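Local coordinates for protein probable glutathione S-transferase (Pseudomonas aeruginosa, PDB 6JWK) that probably isomerises maleylpyruvate to fumarylpyruvate with glutathione as cofactor, as a zeta-class member of the glutathione S-transferase superfamily, at residues Y115-L120 with E125-W130; H105-V110 with A132-E137; N8-Y13 with L171-R176; L52-L55 with R61-S64. One frame throughout, in Å; residues are numbered along the deposited sequence.

Interaction 1. Residues Y115-L120 with E125-W130; sequences YLTQVL and EDRQRW
L116 reaches the indole of W130 with a single methyl. Its CD1 sits over the middle of the five-membered ring, 3.7 Å from the centroid and only 8° off the ring normal, a clean CH-pi contact. Because CG lies anti to the carbonyl carbon and the chain is extended beyond it (chi2 177°), CD1 becomes the leading branch. NE1 of W130 donates to the carbonyl of L107; the rings of W130 and W134 also meet edge-to-face.

The two segments form an alpha-alpha hairpin of the GST C-terminal domain, helix 110-120 turning into helix 124-149, with the segment axes 10.8 Å apart and 138° between their directions.

Further along, T117 and R127 cross at about a right angle. OG1 of T117 stands 3.1 Å above the guanidinium plane of R127, displaced toward the rim. At 3.3 Å from R127 NE, T117 OG1 is badly placed for that N-H, and the two groups are bonded to backbone instead, OG1 to the carbonyl of L113 and NH1 of R127 to that of I122. An oxygen over the cationic face may still be mildly attractive. The second subunit closes on this hairpin: its W130 packs on L116, and its Y115 meets the ring of W130.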
loop_
_atom_site.group_PDB
_atom_site.type_symbol
_atom_site.label_atom_id
_atom_site.label_comp_id
_atom_site.label_asym_id
_atom_site.label_seq_id
_atom_site.Cartn_x
_atom_site.Cartn_y
_atom_site.Cartn_z
ATOM N N TYR B 115 -7.372 15.424 -10.916
ATOM C CA TYR B 115 -6.914 15.049 -12.284
ATOM C C TYR B 115 -8.126 14.717 -13.155
ATOM O O TYR B 115 -8.166 15.209 -14.309
ATOM C CB TYR B 115 -5.909 13.895 -12.309
ATOM C CG TYR B 115 -5.207 13.692 -13.635
ATOM C CD1 TYR B 115 -5.819 12.996 -14.667
ATOM C CD2 TYR B 115 -3.907 14.149 -13.851
ATOM C CE1 TYR B 115 -5.191 12.806 -15.884
ATOM C CE2 TYR B 115 -3.252 13.937 -15.058
ATOM C CZ TYR B 115 -3.895 13.266 -16.083
ATOM O OH TYR B 115 -3.289 13.038 -17.294
ATOM N N LEU B 116 -9.063 13.883 -12.686
ATOM C CA LEU B 116 -10.226 13.469 -13.528
ATOM C C LEU B 116 -11.007 14.735 -13.953
ATOM O O LEU B 116 -11.418 14.801 -15.124
ATOM C CB LEU B 116 -11.125 12.468 -12.784
ATOM C CG LEU B 116 -10.600 11.036 -12.656
ATOM C CD1 LEU B 116 -11.565 10.174 -11.834
ATOM C CD2 LEU B 116 -10.334 10.385 -14.013
ATOM N N THR B 117 -11.188 15.709 -13.052
ATOM C CA THR B 117 -11.949 16.974 -13.289
ATOM C C THR B 117 -11.142 17.845 -14.268
ATOM O O THR B 117 -11.500 17.910 -15.470
ATOM C CB THR B 117 -12.217 17.722 -11.971
ATOM O OG1 THR B 117 -12.740 16.811 -11.007
ATOM C CG2 THR B 117 -13.176 18.888 -12.111
ATOM N N GLN B 118 -10.009 18.354 -13.778
ATOM C CA GLN B 118 -9.220 19.473 -14.352
ATOM C C GLN B 118 -8.484 19.019 -15.604
ATOM O O GLN B 118 -8.184 19.893 -16.414
ATOM C CB GLN B 118 -8.263 20.048 -13.311
ATOM C CG GLN B 118 -9.026 20.620 -12.130
ATOM C CD GLN B 118 -8.159 21.280 -11.095
ATOM O OE1 GLN B 118 -6.967 21.008 -10.974
ATOM N NE2 GLN B 118 -8.776 22.141 -10.307
ATOM N N VAL B 119 -8.248 17.720 -15.791
ATOM C CA VAL B 119 -7.468 17.243 -16.969
ATOM C C VAL B 119 -8.371 16.511 -17.953
ATOM O O VAL B 119 -8.161 16.708 -19.136
ATOM C CB VAL B 119 -6.267 16.355 -16.592
ATOM C CG1 VAL B 119 -5.507 15.934 -17.843
ATOM C CG2 VAL B 119 -5.355 17.034 -15.574
ATOM N N LEU B 120 -9.238 15.597 -17.509
ATOM C CA LEU B 120 -10.022 14.764 -18.455
ATOM C C LEU B 120 -11.468 15.286 -18.542
ATOM O O LEU B 120 -12.240 14.711 -19.325
ATOM C CB LEU B 120 -9.925 13.288 -18.062
ATOM C CG LEU B 120 -8.523 12.682 -18.199
ATOM C CD1 LEU B 120 -8.442 11.341 -17.495
ATOM C CD2 LEU B 120 -8.107 12.536 -19.664
ATOM N N GLU B 125 -20.918 13.510 -11.631
ATOM C CA GLU B 125 -21.731 12.277 -11.786
ATOM C C GLU B 125 -20.844 11.111 -12.210
ATOM O O GLU B 125 -21.056 9.993 -11.722
ATOM C CB GLU B 125 -22.864 12.487 -12.797
ATOM C CG GLU B 125 -23.303 11.224 -13.522
ATOM C CD GLU B 125 -24.546 11.455 -14.376
ATOM O OE1 GLU B 125 -24.400 11.793 -15.578
ATOM O OE2 GLU B 125 -25.660 11.326 -13.835
ATOM N N ASP B 126 -19.951 11.309 -13.174
ATOM C CA ASP B 126 -19.058 10.202 -13.617
ATOM C C ASP B 126 -18.017 9.961 -12.519
ATOM O O ASP B 126 -17.671 8.807 -12.329
ATOM C CB ASP B 126 -18.464 10.480 -14.994
ATOM C CG ASP B 126 -19.533 10.425 -16.065
ATOM O OD1 ASP B 126 -20.186 9.368 -16.178
ATOM O OD2 ASP B 126 -19.726 11.448 -16.730
ATOM N N ARG B 127 -17.573 11.019 -11.843
ATOM C CA ARG B 127 -16.633 10.955 -10.688
ATOM C C ARG B 127 -17.244 10.098 -9.576
ATOM O O ARG B 127 -16.571 9.112 -9.180
ATOM C CB ARG B 127 -16.265 12.347 -10.177
ATOM C CG ARG B 127 -14.893 12.777 -10.666
ATOM C CD ARG B 127 -14.817 14.221 -11.049
ATOM N NE ARG B 127 -15.360 15.060 -10.002
ATOM C CZ ARG B 127 -15.956 16.215 -10.227
ATOM N NH1 ARG B 127 -16.102 16.652 -11.460
ATOM N NH2 ARG B 127 -16.415 16.923 -9.226
ATOM N N GLN B 128 -18.442 10.482 -9.097
ATOM C CA GLN B 128 -19.356 9.659 -8.258
ATOM C C GLN B 128 -19.267 8.178 -8.646
ATOM O O GLN B 128 -19.022 7.336 -7.735
ATOM C CB GLN B 128 -20.800 10.153 -8.432
ATOM C CG GLN B 128 -21.864 9.060 -8.242
ATOM C CD GLN B 128 -21.783 8.715 -6.793
ATOM O OE1 GLN B 128 -21.250 9.521 -6.044
ATOM N NE2 GLN B 128 -22.194 7.525 -6.415
ATOM N N ARG B 129 -19.554 7.824 -9.905
ATOM C CA ARG B 129 -19.654 6.400 -10.361
ATOM C C ARG B 129 -18.268 5.717 -10.347
ATOM O O ARG B 129 -18.147 4.487 -10.075
ATOM C CB ARG B 129 -20.241 6.316 -11.779
ATOM C CG ARG B 129 -21.738 6.644 -11.867
ATOM C CD ARG B 129 -22.396 6.640 -13.257
ATOM N NE ARG B 129 -21.412 7.085 -14.231
ATOM C CZ ARG B 129 -20.681 6.291 -15.031
ATOM N NH1 ARG B 129 -20.870 4.978 -15.051
ATOM N NH2 ARG B 129 -19.764 6.831 -15.820
ATOM N N TRP B 130 -17.218 6.456 -10.680
ATOM C CA TRP B 130 -15.836 5.918 -10.540
ATOM C C TRP B 130 -15.621 5.541 -9.067
ATOM O O TRP B 130 -15.191 4.422 -8.823
ATOM C CB TRP B 130 -14.837 6.971 -11.040
ATOM C CG TRP B 130 -13.425 6.889 -10.559
ATOM C CD1 TRP B 130 -12.922 7.319 -9.358
ATOM C CD2 TRP B 130 -12.296 6.510 -11.356
ATOM N NE1 TRP B 130 -11.562 7.175 -9.337
ATOM C CE2 TRP B 130 -11.150 6.687 -10.552
ATOM C CE3 TRP B 130 -12.145 6.010 -12.661
ATOM C CZ2 TRP B 130 -9.870 6.379 -11.021
ATOM C CZ3 TRP B 130 -10.874 5.711 -13.121
ATOM C CH2 TRP B 130 -9.758 5.868 -12.296
#

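Interaction 2. Residues H105-V110 with A132-E137; sequences HPLNNV and AHWVAE. With SO4 (sulfate ion), chain I.
L107 and N108 press on W134 and V135 in a buried contact in which a leucine methyl and an asparagine amide meet a tryptophan and a valine; it lies inside the helical C-terminal domain, where the short helical turn 105-108 rests against helix 124-149. L107 CD1 comes over one face of the W134 indole, 3.6 Å from the centroid of the five-membered ring and 17° off its normal. H133 CD2 covers the opposite face, so the indole is sandwiched.

N108 meets the same residue at the ring edge, its OD1 3.7 Å from W134 CD1 and its amide turned 49° from the ring plane. N108 ND2 lies 3.5 Å from V135 CG2 and gives a weak hydrogen bond to the carbonyl of Y131. The second subunit is close too, its Y115 meeting the W134 ring and its P106 packing on L107.

On the far side of the turn, H105 is directed to a sulfate by CG anti to its backbone N (chi1 -177°), with NE2 donating to sulfate O1 at 3.2 Å. N109 is the N-cap of the next helix, OD1 accepting from R111 N, and V110 N adds a weak bond to sulfate O2. The sulfate was probably carried over from the crystallisation medium, but its position is consistent with an anion-binding pocket between the two GST domains.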
loop_
_atom_site.group_PDB
_atom_site.type_symbol
_atom_site.label_atom_id
_atom_site.label_comp_id
_atom_site.label_asym_id
_atom_site.label_seq_id
_atom_site.Cartn_x
_atom_site.Cartn_y
_atom_site.Cartn_z
ATOM N N HIS B 105 -8.287 3.250 -1.742
ATOM C CA HIS B 105 -8.047 4.678 -1.437
ATOM C C HIS B 105 -7.256 5.363 -2.551
ATOM O O HIS B 105 -7.616 6.472 -2.939
ATOM C CB HIS B 105 -7.356 4.862 -0.093
ATOM C CG HIS B 105 -7.200 6.302 0.214
ATOM N ND1 HIS B 105 -8.295 7.126 0.354
ATOM C CD2 HIS B 105 -6.098 7.078 0.292
ATOM C CE1 HIS B 105 -7.863 8.359 0.536
ATOM N NE2 HIS B 105 -6.521 8.344 0.493
ATOM N N PRO B 106 -6.169 4.781 -3.117
ATOM C CA PRO B 106 -5.381 5.526 -4.111
ATOM C C PRO B 106 -6.169 5.972 -5.361
ATOM O O PRO B 106 -5.816 6.991 -5.944
ATOM C CB PRO B 106 -4.296 4.548 -4.531
ATOM C CG PRO B 106 -4.151 3.638 -3.324
ATOM C CD PRO B 106 -5.598 3.461 -2.837
ATOM N N LEU B 107 -7.204 5.237 -5.730
ATOM C CA LEU B 107 -8.062 5.584 -6.895
ATOM C C LEU B 107 -9.058 6.682 -6.521
ATOM O O LEU B 107 -9.526 7.345 -7.436
ATOM C CB LEU B 107 -8.772 4.330 -7.389
ATOM C CG LEU B 107 -7.830 3.177 -7.710
ATOM C CD1 LEU B 107 -8.591 1.977 -8.229
ATOM C CD2 LEU B 107 -6.825 3.638 -8.728
ATOM N N ASN B 108 -9.333 6.898 -5.227
ATOM C CA ASN B 108 -10.478 7.710 -4.734
ATOM C C ASN B 108 -9.938 8.921 -3.956
ATOM O O ASN B 108 -10.694 9.586 -3.335
ATOM C CB ASN B 108 -11.470 6.809 -3.990
ATOM C CG ASN B 108 -12.305 5.970 -4.940
ATOM O OD1 ASN B 108 -12.279 6.156 -6.175
ATOM N ND2 ASN B 108 -12.992 4.984 -4.396
ATOM N N ASN B 109 -8.651 9.193 -4.098
ATOM C CA ASN B 109 -7.853 10.305 -3.515
ATOM C C ASN B 109 -8.408 11.635 -4.044
ATOM O O ASN B 109 -8.827 11.671 -5.227
ATOM C CB ASN B 109 -6.406 10.152 -4.025
ATOM C CG ASN B 109 -5.321 10.676 -3.117
ATOM O OD1 ASN B 109 -5.027 11.877 -3.091
ATOM N ND2 ASN B 109 -4.662 9.762 -2.423
ATOM N N VAL B 110 -8.287 12.727 -3.288
ATOM C CA VAL B 110 -8.563 14.078 -3.856
ATOM C C VAL B 110 -7.642 14.327 -5.069
ATOM O O VAL B 110 -8.134 14.763 -6.092
ATOM C CB VAL B 110 -8.475 15.184 -2.796
ATOM C CG1 VAL B 110 -7.172 15.152 -2.011
ATOM C CG2 VAL B 110 -8.693 16.530 -3.448
ATOM N N ALA B 132 -17.579 4.920 -6.645
ATOM C CA ALA B 132 -18.506 3.890 -6.140
ATOM C C ALA B 132 -18.095 2.544 -6.717
ATOM O O ALA B 132 -18.240 1.522 -6.020
ATOM C CB ALA B 132 -19.945 4.262 -6.480
ATOM N N HIS B 133 -17.504 2.515 -7.919
ATOM C CA HIS B 133 -17.030 1.241 -8.524
ATOM C C HIS B 133 -15.842 0.673 -7.697
ATOM O O HIS B 133 -15.841 -0.511 -7.385
ATOM C CB HIS B 133 -16.708 1.411 -10.031
ATOM C CG HIS B 133 -16.033 0.220 -10.634
ATOM N ND1 HIS B 133 -16.695 -0.976 -10.883
ATOM C CD2 HIS B 133 -14.747 0.018 -11.009
ATOM C CE1 HIS B 133 -15.858 -1.844 -11.412
ATOM N NE2 HIS B 133 -14.650 -1.267 -11.473
ATOM N N TRP B 134 -14.827 1.462 -7.408
ATOM C CA TRP B 134 -13.606 0.973 -6.728
ATOM C C TRP B 134 -14.016 0.651 -5.278
ATOM O O TRP B 134 -13.533 -0.367 -4.717
ATOM C CB TRP B 134 -12.486 2.016 -6.843
ATOM C CG TRP B 134 -12.130 2.344 -8.264
ATOM C CD1 TRP B 134 -12.130 3.579 -8.830
ATOM C CD2 TRP B 134 -11.793 1.424 -9.310
ATOM N NE1 TRP B 134 -11.809 3.495 -10.159
ATOM C CE2 TRP B 134 -11.619 2.181 -10.488
ATOM C CE3 TRP B 134 -11.588 0.043 -9.379
ATOM C CZ2 TRP B 134 -11.281 1.604 -11.713
ATOM C CZ3 TRP B 134 -11.220 -0.533 -10.580
ATOM C CH2 TRP B 134 -11.067 0.242 -11.732
ATOM N N VAL B 135 -14.910 1.464 -4.702
ATOM C CA VAL B 135 -15.470 1.186 -3.356
ATOM C C VAL B 135 -16.182 -0.172 -3.369
ATOM O O VAL B 135 -15.854 -0.971 -2.486
ATOM C CB VAL B 135 -16.339 2.331 -2.805
ATOM C CG1 VAL B 135 -17.212 1.882 -1.634
ATOM C CG2 VAL B 135 -15.466 3.501 -2.361
ATOM N N ALA B 136 -17.104 -0.459 -4.284
ATOM C CA ALA B 136 -17.897 -1.725 -4.236
ATOM C C ALA B 136 -16.967 -2.925 -4.396
ATOM O O ALA B 136 -17.048 -3.845 -3.616
ATOM C CB ALA B 136 -18.984 -1.758 -5.316
ATOM N N GLU B 137 -16.081 -2.894 -5.380
ATOM C CA GLU B 137 -15.107 -3.981 -5.621
ATOM C C GLU B 137 -14.280 -4.212 -4.350
ATOM O O GLU B 137 -14.139 -5.378 -3.952
ATOM C CB GLU B 137 -14.128 -3.618 -6.747
ATOM C CG GLU B 137 -14.798 -3.307 -8.063
ATOM C CD GLU B 137 -15.140 -4.538 -8.858
ATOM O OE1 GLU B 137 -14.220 -5.310 -9.132
ATOM O OE2 GLU B 137 -16.324 -4.737 -9.134
HETATM S S SO4 I . -6.659 12.073 0.917
HETATM O O1 SO4 I . -5.739 11.249 1.643
HETATM O O2 SO4 I . -6.590 11.820 -0.486
HETATM O O3 SO4 I . -8.034 11.827 1.305
HETATM O O4 SO4 I . -6.306 13.439 1.170
#

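Interaction 3. Residues N8-Y13 with L171-R176; sequences NSSTSY and LANARR. With SO4 (sulfate ion), chain I.
S10 and N173 join the two domains of the GST fold, linking the start of helix 10-22 in the thioredoxin-like N-terminal domain to helix 162-176 of the C-terminal domain. N173 ND2 donates to S10 OG, with an N-H...O angle of 135°; the modelled 2.5 Å is very short, so the exact length is doubtful.

The other end of the amide is also used: R176 NH1, one turn on, gives N173 OD1 a 2.8 Å bond from a position tilted 32° from the carbonyl plane. If the S10 bond is real, both ends of the amide are engaged, which would hold its rotation. N8 ND2 comes obliquely toward the guanidinium of R176 at 4.4 Å from NH1, a loose contact at the exposed margin.

Beyond S10, the helix start holds a sulfate, shared with helix 105-108: S10 N donates to sulfate O3 at 3.2 Å, nearly straight at 168°. T11 OG1 is hydrogen-bonded to the carbonyl of L52 rather than to the ion. S9, the N-cap residue, shares a 3.0 Å hydrogen bond between its OG and S12 OG. The serine-rich SSTS run, with an anion at the helix N-terminus, is consistent with the glutathione site of zeta-class transferases.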
loop_
_atom_site.group_PDB
_atom_site.type_symbol
_atom_site.label_atom_id
_atom_site.label_comp_id
_atom_site.label_asym_id
_atom_site.label_seq_id
_atom_site.Cartn_x
_atom_site.Cartn_y
_atom_site.Cartn_z
ATOM N N ASN B 8 -9.266 16.767 6.923
ATOM C CA ASN B 8 -10.063 16.059 5.891
ATOM C C ASN B 8 -9.225 15.052 5.093
ATOM O O ASN B 8 -9.790 14.439 4.151
ATOM C CB ASN B 8 -10.699 17.057 4.928
ATOM C CG ASN B 8 -12.187 16.811 4.881
ATOM O OD1 ASN B 8 -12.832 16.776 5.930
ATOM N ND2 ASN B 8 -12.714 16.570 3.692
ATOM N N SER B 9 -7.940 14.898 5.411
ATOM C CA SER B 9 -7.062 13.910 4.733
ATOM C C SER B 9 -7.302 12.519 5.327
ATOM O O SER B 9 -7.054 12.354 6.558
ATOM C CB SER B 9 -5.631 14.326 4.867
ATOM O OG SER B 9 -4.789 13.205 4.783
ATOM N N SER B 10 -7.708 11.542 4.519
ATOM C CA SER B 10 -7.935 10.150 4.989
ATOM C C SER B 10 -6.648 9.552 5.554
ATOM O O SER B 10 -6.709 8.837 6.561
ATOM C CB SER B 10 -8.462 9.259 3.909
ATOM O OG SER B 10 -9.755 9.642 3.582
ATOM N N THR B 11 -5.509 9.805 4.920
ATOM C CA THR B 11 -4.235 9.187 5.347
ATOM C C THR B 11 -3.848 9.841 6.676
ATOM O O THR B 11 -3.284 9.141 7.532
ATOM C CB THR B 11 -3.157 9.272 4.242
ATOM O OG1 THR B 11 -3.080 10.651 3.864
ATOM C CG2 THR B 11 -3.511 8.422 3.041
ATOM N N SER B 12 -4.128 11.122 6.864
ATOM C CA SER B 12 -3.897 11.790 8.184
ATOM C C SER B 12 -4.769 11.110 9.253
ATOM O O SER B 12 -4.300 10.841 10.356
ATOM C CB SER B 12 -4.194 13.273 8.134
ATOM O OG SER B 12 -3.316 13.941 7.240
ATOM N N TYR B 13 -6.029 10.890 8.920
ATOM C CA TYR B 13 -7.008 10.256 9.840
ATOM C C TYR B 13 -6.431 8.898 10.312
ATOM O O TYR B 13 -6.476 8.606 11.523
ATOM C CB TYR B 13 -8.350 10.195 9.113
ATOM C CG TYR B 13 -9.537 9.773 9.945
ATOM C CD1 TYR B 13 -9.460 9.608 11.326
ATOM C CD2 TYR B 13 -10.784 9.631 9.343
ATOM C CE1 TYR B 13 -10.573 9.224 12.069
ATOM C CE2 TYR B 13 -11.905 9.254 10.081
ATOM C CZ TYR B 13 -11.797 9.061 11.448
ATOM O OH TYR B 13 -12.908 8.708 12.157
ATOM N N LEU B 171 -14.462 3.974 5.165
ATOM C CA LEU B 171 -15.964 3.949 5.277
ATOM C C LEU B 171 -16.514 5.375 5.385
ATOM O O LEU B 171 -17.495 5.692 4.685
ATOM C CB LEU B 171 -16.378 3.069 6.465
ATOM C CG LEU B 171 -16.115 1.586 6.281
ATOM C CD1 LEU B 171 -16.265 0.859 7.613
ATOM C CD2 LEU B 171 -17.057 1.022 5.227
ATOM N N ALA B 172 -15.880 6.267 6.144
ATOM C CA ALA B 172 -16.366 7.669 6.262
ATOM C C ALA B 172 -16.393 8.286 4.854
ATOM O O ALA B 172 -17.392 8.863 4.475
ATOM C CB ALA B 172 -15.512 8.463 7.207
ATOM N N ASN B 173 -15.356 8.037 4.073
ATOM C CA ASN B 173 -15.184 8.581 2.705
ATOM C C ASN B 173 -16.273 8.018 1.804
ATOM O O ASN B 173 -16.885 8.824 1.044
ATOM C CB ASN B 173 -13.842 8.213 2.089
ATOM C CG ASN B 173 -12.737 9.175 2.409
ATOM O OD1 ASN B 173 -12.999 10.273 2.900
ATOM N ND2 ASN B 173 -11.508 8.748 2.112
ATOM N N ALA B 174 -16.441 6.697 1.811
ATOM C CA ALA B 174 -17.441 6.021 0.955
ATOM C C ALA B 174 -18.844 6.560 1.298
ATOM O O ALA B 174 -19.664 6.798 0.345
ATOM C CB ALA B 174 -17.361 4.528 1.083
ATOM N N ARG B 175 -19.124 6.763 2.592
ATOM C CA ARG B 175 -20.468 7.193 3.053
ATOM C C ARG B 175 -20.700 8.593 2.491
ATOM O O ARG B 175 -21.774 8.822 1.899
ATOM C CB ARG B 175 -20.555 7.207 4.581
ATOM C CG ARG B 175 -21.843 7.812 5.139
ATOM C CD ARG B 175 -21.965 7.591 6.652
ATOM N NE ARG B 175 -21.910 6.154 6.981
ATOM C CZ ARG B 175 -20.888 5.478 7.530
ATOM N NH1 ARG B 175 -19.771 6.095 7.859
ATOM N NH2 ARG B 175 -20.962 4.170 7.695
ATOM N N ARG B 176 -19.709 9.469 2.664
ATOM C CA ARG B 176 -19.776 10.890 2.265
ATOM C C ARG B 176 -19.932 10.987 0.737
ATOM O O ARG B 176 -20.547 11.969 0.272
ATOM C CB ARG B 176 -18.572 11.662 2.789
ATOM C CG ARG B 176 -18.743 13.166 2.668
ATOM C CD ARG B 176 -17.627 13.908 3.379
ATOM N NE ARG B 176 -16.370 13.634 2.697
ATOM C CZ ARG B 176 -15.371 12.865 3.153
ATOM N NH1 ARG B 176 -14.291 12.688 2.409
ATOM N NH2 ARG B 176 -15.426 12.287 4.344
HETATM S S SO4 I . -6.659 12.073 0.917
HETATM O O1 SO4 I . -5.739 11.249 1.643
HETATM O O2 SO4 I . -6.590 11.820 -0.486
HETATM O O3 SO4 I . -8.034 11.827 1.305
HETATM O O4 SO4 I . -6.306 13.439 1.170
#

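Interaction 4. Residues L52-L55 with R61-S64; sequences LPTL and RRFS
L55 and F63 exchange both backbone hydrogen bonds of an antiparallel hydrogen-bonded pair. F63 N donates to L55 O at 2.9 Å, nearly along the C=O axis and almost straight (174°), while L55 N donates to F63 O at 3.0 Å, in the carbonyl plane. Next to this pair, S64 OG is hydrogen-bonded to E95 of the second subunit. CA-H...O contacts flank the backbone bonds: T54 CA lies 3.4 Å from F63 O, and R62 CA equally far from L55 O.

On one face of this hairpin, T54 CG2 is placed 3.5 Å above the guanidinium plane of R62, offset toward its rim. A bend at chi3 (74°) folds the arginine back over the methyl. L55 and F63 share the other face, L55 CD2 meeting F63 CD1 at 4.1 Å, and this pair continues onto helix 66-76, where Y72 stacks on the F63 ring and I69 touches both.

P53, preceded by a cis peptide bond, leads into the strand and rests on helix 10-22; such a cis-proline is a hallmark of the thioredoxin fold. The chemistry implies that the edge of this chain's sheet is fixed by backbone bonding, apolar toward helix 66-76, with a cationic side chain laid over a methyl on its other face.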
loop_
_atom_site.group_PDB
_atom_site.type_symbol
_atom_site.label_atom_id
_atom_site.label_comp_id
_atom_site.label_asym_id
_atom_site.label_seq_id
_atom_site.Cartn_x
_atom_site.Cartn_y
_atom_site.Cartn_z
ATOM N N LEU B 52 0.581 14.785 3.026
ATOM C CA LEU B 52 0.286 14.555 4.463
ATOM C C LEU B 52 -0.135 13.100 4.637
ATOM O O LEU B 52 -0.477 12.441 3.673
ATOM C CB LEU B 52 -0.812 15.524 4.912
ATOM C CG LEU B 52 -0.473 17.016 4.840
ATOM C CD1 LEU B 52 -1.691 17.853 5.233
ATOM C CD2 LEU B 52 0.730 17.375 5.711
ATOM N N PRO B 53 -0.073 12.523 5.848
ATOM C CA PRO B 53 0.523 13.201 6.998
ATOM C C PRO B 53 2.066 13.141 6.967
ATOM O O PRO B 53 2.599 12.358 6.231
ATOM C CB PRO B 53 -0.028 12.403 8.165
ATOM C CG PRO B 53 -0.130 10.990 7.610
ATOM C CD PRO B 53 -0.469 11.135 6.140
ATOM N N THR B 54 2.742 13.884 7.841
ATOM C CA THR B 54 4.190 13.742 8.046
ATOM C C THR B 54 4.446 13.594 9.529
ATOM O O THR B 54 4.151 14.556 10.258
ATOM C CB THR B 54 4.966 14.942 7.459
ATOM O OG1 THR B 54 4.550 15.119 6.110
ATOM C CG2 THR B 54 6.464 14.741 7.467
ATOM N N LEU B 55 5.046 12.486 9.942
ATOM C CA LEU B 55 5.522 12.341 11.329
ATOM C C LEU B 55 6.916 12.959 11.397
ATOM O O LEU B 55 7.710 12.665 10.486
ATOM C CB LEU B 55 5.557 10.868 11.710
ATOM C CG LEU B 55 5.981 10.632 13.157
ATOM C CD1 LEU B 55 4.832 10.932 14.089
ATOM C CD2 LEU B 55 6.506 9.225 13.349
ATOM N N ARG B 61 13.750 14.103 11.781
ATOM C CA ARG B 61 13.549 13.111 10.681
ATOM C C ARG B 61 12.071 13.096 10.292
ATOM O O ARG B 61 11.219 12.954 11.186
ATOM C CB ARG B 61 13.881 11.654 11.027
ATOM C CG ARG B 61 15.362 11.361 11.179
ATOM C CD ARG B 61 15.680 9.894 11.106
ATOM N NE ARG B 61 17.017 9.724 10.539
ATOM C CZ ARG B 61 18.150 9.668 11.239
ATOM N NH1 ARG B 61 18.104 9.774 12.561
ATOM N NH2 ARG B 61 19.318 9.487 10.624
ATOM N N ARG B 62 11.801 13.174 9.000
ATOM C CA ARG B 62 10.428 13.206 8.454
ATOM C C ARG B 62 10.100 11.814 7.890
ATOM O O ARG B 62 10.853 11.278 7.049
ATOM C CB ARG B 62 10.298 14.313 7.409
ATOM C CG ARG B 62 10.738 15.684 7.901
ATOM C CD ARG B 62 10.732 16.714 6.787
ATOM N NE ARG B 62 9.390 17.139 6.420
ATOM C CZ ARG B 62 8.660 17.992 7.131
ATOM N NH1 ARG B 62 7.461 18.333 6.709
ATOM N NH2 ARG B 62 9.123 18.472 8.273
ATOM N N PHE B 63 8.974 11.276 8.335
ATOM C CA PHE B 63 8.389 10.003 7.876
ATOM C C PHE B 63 7.089 10.331 7.154
ATOM O O PHE B 63 6.167 11.012 7.624
ATOM C CB PHE B 63 8.177 9.051 9.045
ATOM C CG PHE B 63 9.368 8.862 9.943
ATOM C CD1 PHE B 63 9.722 9.837 10.866
ATOM C CD2 PHE B 63 10.106 7.689 9.917
ATOM C CE1 PHE B 63 10.800 9.658 11.724
ATOM C CE2 PHE B 63 11.172 7.505 10.779
ATOM C CZ PHE B 63 11.519 8.489 11.684
ATOM N N SER B 64 7.023 9.855 5.948
ATOM C CA SER B 64 5.774 9.811 5.190
ATOM C C SER B 64 5.380 8.325 5.088
ATOM O O SER B 64 6.259 7.371 5.356
ATOM C CB SER B 64 6.015 10.401 3.835
ATOM O OG SER B 64 6.866 9.512 3.077
#

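Overall arrangement
Along the chain, interaction 3 closes the longest loop and contains the rest: interaction 4 comes first within it, then interaction 2 with interaction 1 nested inside. Interaction 4 belongs to the N-terminal sheet, interactions 1 and 2 to the C-terminal helices, and interaction 3 bridges the domains, its centre about 7 Å from the centre of the chain. Interactions 1 and 2, centres 12 Å apart, share helix 124-149. Interactions 2 and 3, centres 11 Å apart, share the sulfate, while interactions 3 and 4, centres 19 Å apart, still touch where helix 10-22 begins beside segment 52-55. Interactions 1, 2 and 4 all touch the second subunit, which places the sulfate site close to contacts at the subunit interface.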